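Local coordinates for S-locus protein 11 (Brassica rapa subsp. oleifera, PDB 5GYY) that probably acts as the secreted, defensin-like pollen ligand that signals self to the stigma receptor kinase in Brassica self-incompatibility, at residues C[43-46]-C[51-54]; C[29-32]-C[38-41]. All coordinates share one frame; numbering follows the deposited sequence.

Interaction 1 of 2, residues C[43-46]-C[51-54]; sequences NCTS and RYCD. With NAG (2-acetamido-2-deoxy-beta-D-glucopyranose), chain E.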
loop_
_atom_site.group_PDB
_atom_site.type_symbol
_atom_site.label_atom_id
_atom_site.label_comp_id
_atom_site.label_asym_id
_atom_site.label_seq_id
_atom_site.Cartn_x
_atom_site.Cartn_y
_atom_site.Cartn_z
ATOM N N ASN C 43 -12.229 4.976 19.499
ATOM C CA ASN C 43 -11.421 3.862 19.020
ATOM C C ASN C 43 -10.555 4.391 17.875
ATOM O O ASN C 43 -10.949 5.337 17.168
ATOM C CB ASN C 43 -12.285 2.722 18.472
ATOM C CG ASN C 43 -13.136 2.033 19.536
ATOM O OD1 ASN C 43 -12.826 2.053 20.726
ATOM N ND2 ASN C 43 -14.222 1.398 19.083
ATOM N N CYS C 44 -9.388 3.776 17.692
ATOM C CA CYS C 44 -8.484 4.107 16.599
ATOM C C CYS C 44 -7.964 2.837 15.930
ATOM O O CYS C 44 -7.559 1.921 16.611
ATOM C CB CYS C 44 -7.303 4.925 17.121
ATOM S SG CYS C 44 -6.061 5.273 15.872
ATOM N N THR C 45 -7.991 2.775 14.602
ATOM C CA THR C 45 -7.340 1.678 13.879
ATOM C C THR C 45 -6.621 2.238 12.646
ATOM O O THR C 45 -6.895 3.359 12.208
ATOM C CB THR C 45 -8.322 0.568 13.447
ATOM O OG1 THR C 45 -7.595 -0.598 13.042
ATOM C CG2 THR C 45 -9.196 1.037 12.288
ATOM N N SER C 46 -5.731 1.450 12.056
ATOM C CA SER C 46 -4.744 2.047 11.167
ATOM C C SER C 46 -4.306 1.270 9.907
ATOM O O SER C 46 -3.117 1.260 9.572
ATOM C CB SER C 46 -3.505 2.379 12.003
ATOM O OG SER C 46 -2.605 3.116 11.234
ATOM N N ARG C 51 -5.258 6.640 9.519
ATOM C CA ARG C 51 -5.742 6.553 10.883
ATOM C C ARG C 51 -7.262 6.737 10.864
ATOM O O ARG C 51 -7.768 7.795 10.460
ATOM C CB ARG C 51 -5.104 7.625 11.763
ATOM C CG ARG C 51 -5.328 7.415 13.261
ATOM C CD ARG C 51 -4.895 8.618 14.068
ATOM N NE ARG C 51 -5.580 9.844 13.660
ATOM C CZ ARG C 51 -5.264 11.053 14.117
ATOM N NH1 ARG C 51 -4.255 11.195 14.971
ATOM N NH2 ARG C 51 -5.940 12.124 13.706
ATOM N N TYR C 52 -7.984 5.715 11.302
ATOM C CA TYR C 52 -9.451 5.792 11.395
ATOM C C TYR C 52 -9.847 6.079 12.817
ATOM O O TYR C 52 -9.613 5.259 13.705
ATOM C CB TYR C 52 -10.120 4.494 10.925
ATOM C CG TYR C 52 -9.884 4.191 9.456
ATOM C CD1 TYR C 52 -10.852 4.492 8.500
ATOM C CD2 TYR C 52 -8.691 3.607 9.026
ATOM C CE1 TYR C 52 -10.642 4.221 7.157
ATOM C CE2 TYR C 52 -8.469 3.322 7.690
ATOM C CZ TYR C 52 -9.446 3.638 6.756
ATOM O OH TYR C 52 -9.224 3.363 5.428
ATOM N N CYS C 53 -10.390 7.267 13.055
ATOM C CA CYS C 53 -10.983 7.539 14.368
ATOM C C CYS C 53 -12.489 7.222 14.372
ATOM O O CYS C 53 -13.241 7.721 13.530
ATOM C CB CYS C 53 -10.759 8.987 14.792
ATOM S SG CYS C 53 -9.045 9.446 14.936
ATOM N N ASP C 54 -12.907 6.366 15.304
ATOM C CA ASP C 54 -14.325 6.062 15.521
ATOM C C ASP C 54 -14.752 6.589 16.877
ATOM O O ASP C 54 -14.430 5.996 17.905
ATOM C CB ASP C 54 -14.577 4.553 15.456
ATOM C CG ASP C 54 -14.754 4.053 14.039
ATOM O OD1 ASP C 54 -15.250 4.825 13.185
ATOM O OD2 ASP C 54 -14.373 2.900 13.763
HETATM C C1 NAG E . -14.895 0.603 20.077
HETATM C C2 NAG E . -16.295 0.430 19.518
HETATM C C3 NAG E . -17.119 -0.545 20.374
HETATM C C4 NAG E . -16.334 -1.817 20.711
HETATM C C5 NAG E . -15.001 -1.353 21.314
HETATM C C6 NAG E . -14.078 -2.411 21.935
HETATM C C7 NAG E . -17.095 2.473 18.438
HETATM C C8 NAG E . -17.577 3.883 18.630
HETATM N N2 NAG E . -16.905 1.745 19.537
HETATM O O3 NAG E . -18.366 -0.839 19.767
HETATM O O4 NAG E . -17.084 -2.655 21.584
HETATM O O5 NAG E . -14.322 -0.663 20.292
HETATM O O6 NAG E . -13.834 -3.444 21.011
HETATM O O7 NAG E . -16.902 2.035 17.304
#
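Asn43, Cys44 and Thr45 pair with Asp54, Cys53 and Tyr52 as antiparallel strands, and four backbone hydrogen bonds fix the register. At one end Asn43 N reaches Asp54 O at 2.9 Å, and Asp54 N returns to Asn43 O. At the other, Thr45 N meets Tyr52 O at 3.1 Å, while Tyr52 N bonds Thr45 O at 2.7 Å, nearly straight at hydrogen (172°). Cys44 and Cys53 form the non-hydrogen-bonded pair between these two hydrogen-bonded pairs. There Cys44 CA lies 3.3 Å from Tyr52 O, a CA-H...O contact that gives this oxygen a second neighbour.

The side-chain packing divides between the two faces of the sheet. On the face of Thr45 and Tyr52, Thr45 CG2 sits between that residue's backbone N and carbonyl carbon, which carries this methyl to 3.8 Å from Tyr52 CB; Thr45 O lies at the edge of the phenol ring. On the other face, Cys44 SG is anti to its backbone nitrogen (chi1 175°) and touches Arg51 CG at 3.5 Å. Both sulfurs of this face leave the hairpin in disulfides, Cys44 to Cys19 and Cys53 to Cys27 of helix 23-35. Arg51 bends at chi3 (57°), and its guanidinium group hydrogen-bonds the backbone of one chain of another protein.

Covalent chemistry marks the outer strand too: Asn43 ND2 is joined to C1 of the sugar at 1.4 Å, in the sequon Asn43-Cys44-Thr45.

Tyr52 OH and Asp54 OD2 hydrogen-bond a second such chain, at its backbone and a polar side chain respectively. The chemistry thus implies a hairpin held by backbone bonds and tied by disulfides on one face, whose other face carries the glycan and presents polar ends to this second chain.

Interaction 2 of 2, residues C[29-32]-C[38-41]; sequences AFYT and KAFY. With NAG (2-acetamido-2-deoxy-beta-D-glucopyranose), chain E.
In the defensin-like core, where one helix packs against an antiparallel sheet, Tyr31 of helix 23-35 meets Lys38 and Ala39 of the loop that leads back to strand 41-45. The meeting is small, with 140 Å² buried in total, and it rests on one flank of the Tyr31 ring. The CA–CB bond of Tyr31 points toward 38-41, and CG, anti to the backbone nitrogen (chi1 174°), puts the CD2/CE2 flank against Ala39.

Two ring carbons do the touching. CD2 of Tyr31 lies 3.7 Å from the methyl CB of Ala39, the apolar part of the contact. Next to it, Tyr31 CE2 approaches the backbone: Ala39 N at 3.5 Å, obliquely to the ring, and Lys38 C at 3.7 Å, near the ring plane and at its edge. The loop is therefore met through its main chain and a single methyl, while the CA–CB bond of Lys38 points away from 29-32. Thr32 adds a looser approach of OG1 to Lys38 CA at 4.3 Å; its hydroxyl is instead hydrogen-bonded to Glu28 O and Gln37 O, which ties the helix to the loop residue just before Lys38.

Further along 38-41, Tyr41 meets the sugar. Its hydroxyl accepts a hydrogen bond from the acetamido N2 of NAG, with 2.6 Å between Tyr41 OH and N2, almost straight at hydrogen (168°). N2 lies near the plane of the ring, at its edge.

Elsewhere Tyr31 stacks edge-to-face with His11 and touches Leu13, Cys55 and Ile57 on two strands of the sheet. Tyr31 thus lies between the three-stranded sheet and the loop after the helix; a helix disulfide-linked to an antiparallel sheet is consistent with the cysteine-stabilised alpha-beta fold of defensin-like proteins.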
loop_
_atom_site.group_PDB
_atom_site.type_symbol
_atom_site.label_atom_id
_atom_site.label_comp_id
_atom_site.label_asym_id
_atom_site.label_seq_id
_atom_site.Cartn_x
_atom_site.Cartn_y
_atom_site.Cartn_z
ATOM N N ALA C 29 -8.522 13.956 21.192
ATOM C CA ALA C 29 -8.063 15.328 21.130
ATOM C C ALA C 29 -8.441 15.922 19.768
ATOM O O ALA C 29 -8.870 17.071 19.688
ATOM C CB ALA C 29 -6.530 15.387 21.347
ATOM N N PHE C 30 -8.274 15.112 18.716
ATOM C CA PHE C 30 -8.632 15.454 17.341
ATOM C C PHE C 30 -10.124 15.790 17.278
ATOM O O PHE C 30 -10.521 16.806 16.696
ATOM C CB PHE C 30 -8.301 14.271 16.414
ATOM C CG PHE C 30 -8.450 14.567 14.930
ATOM C CD1 PHE C 30 -8.401 15.864 14.442
ATOM C CD2 PHE C 30 -8.638 13.527 14.024
ATOM C CE1 PHE C 30 -8.530 16.127 13.066
ATOM C CE2 PHE C 30 -8.766 13.773 12.663
ATOM C CZ PHE C 30 -8.711 15.080 12.182
ATOM N N TYR C 31 -10.940 14.954 17.915
ATOM C CA TYR C 31 -12.379 15.181 17.953
ATOM C C TYR C 31 -12.715 16.510 18.617
ATOM O O TYR C 31 -13.424 17.341 18.035
ATOM C CB TYR C 31 -13.109 14.034 18.652
ATOM C CG TYR C 31 -14.595 14.295 18.835
ATOM C CD1 TYR C 31 -15.486 14.122 17.778
ATOM C CD2 TYR C 31 -15.106 14.718 20.063
ATOM C CE1 TYR C 31 -16.840 14.369 17.933
ATOM C CE2 TYR C 31 -16.466 14.964 20.232
ATOM C CZ TYR C 31 -17.326 14.787 19.162
ATOM O OH TYR C 31 -18.672 15.023 19.314
ATOM N N THR C 32 -12.188 16.715 19.820
ATOM C CA THR C 32 -12.426 17.954 20.548
ATOM C C THR C 32 -12.039 19.173 19.718
ATOM O O THR C 32 -12.789 20.147 19.633
ATOM C CB THR C 32 -11.654 17.972 21.855
ATOM O OG1 THR C 32 -12.043 16.835 22.634
ATOM C CG2 THR C 32 -11.942 19.259 22.628
ATOM N N LYS C 38 -16.540 17.027 23.898
ATOM C CA LYS C 38 -15.850 15.828 24.356
ATOM C C LYS C 38 -16.646 14.596 23.939
ATOM O O LYS C 38 -17.877 14.581 24.027
ATOM C CB LYS C 38 -15.731 15.875 25.885
ATOM C CG LYS C 38 -14.631 15.026 26.498
ATOM C CD LYS C 38 -14.484 15.323 27.992
ATOM C CE LYS C 38 -13.234 14.682 28.597
ATOM N NZ LYS C 38 -13.263 13.190 28.553
ATOM N N ALA C 39 -15.953 13.573 23.451
ATOM C CA ALA C 39 -16.621 12.324 23.116
ATOM C C ALA C 39 -16.539 11.416 24.325
ATOM O O ALA C 39 -15.717 11.643 25.209
ATOM C CB ALA C 39 -15.985 11.667 21.909
ATOM N N PHE C 40 -17.391 10.399 24.374
ATOM C CA PHE C 40 -17.315 9.437 25.466
ATOM C C PHE C 40 -15.941 8.768 25.427
ATOM O O PHE C 40 -15.271 8.634 26.452
ATOM C CB PHE C 40 -18.422 8.390 25.343
ATOM C CG PHE C 40 -19.800 8.924 25.599
ATOM C CD1 PHE C 40 -20.238 9.159 26.894
ATOM C CD2 PHE C 40 -20.674 9.174 24.543
ATOM C CE1 PHE C 40 -21.523 9.637 27.134
ATOM C CE2 PHE C 40 -21.959 9.654 24.772
ATOM C CZ PHE C 40 -22.383 9.890 26.068
ATOM N N TYR C 41 -15.538 8.365 24.224
ATOM C CA TYR C 41 -14.231 7.780 23.963
ATOM C C TYR C 41 -14.031 7.710 22.445
ATOM O O TYR C 41 -14.972 7.948 21.678
ATOM C CB TYR C 41 -14.147 6.376 24.565
ATOM C CG TYR C 41 -15.034 5.357 23.873
ATOM C CD1 TYR C 41 -14.567 4.625 22.788
ATOM C CD2 TYR C 41 -16.344 5.121 24.310
ATOM C CE1 TYR C 41 -15.357 3.702 22.152
ATOM C CE2 TYR C 41 -17.148 4.184 23.679
ATOM C CZ TYR C 41 -16.647 3.483 22.598
ATOM O OH TYR C 41 -17.414 2.553 21.947
HETATM C C1 NAG E . -14.895 0.603 20.077
HETATM C C2 NAG E . -16.295 0.430 19.518
HETATM C C3 NAG E . -17.119 -0.545 20.374
HETATM C C4 NAG E . -16.334 -1.817 20.711
HETATM C C5 NAG E . -15.001 -1.353 21.314
HETATM C C6 NAG E . -14.078 -2.411 21.935
HETATM C C7 NAG E . -17.095 2.473 18.438
HETATM C C8 NAG E . -17.577 3.883 18.630
HETATM N N2 NAG E . -16.905 1.745 19.537
HETATM O O3 NAG E . -18.366 -0.839 19.767
HETATM O O4 NAG E . -17.084 -2.655 21.584
HETATM O O5 NAG E . -14.322 -0.663 20.292
HETATM O O6 NAG E . -13.834 -3.444 21.011
HETATM O O7 NAG E . -16.902 2.035 17.304
#

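Both segments of 29-32/38-41 precede those of 43-46/51-54, and 38-41 leads into strand 41-45, which holds Asn43, Cys44 and Thr45. The centres of the two interactions are about 12 Å apart, yet they touch: Arg51 NH2 comes to 3.1 Å from Phe30 CD2, and Cys53 SG to 4.2 Å from the same Phe30 carbon, where the hairpin packs on helix 23-35. The sugar links them a second time. It is covalently held by the outer strand in interaction 1 and hydrogen-bonded by the tyrosine that ends 38-41, two residues before the glycosylated asparagine; this second hold should limit the swing of the sugar.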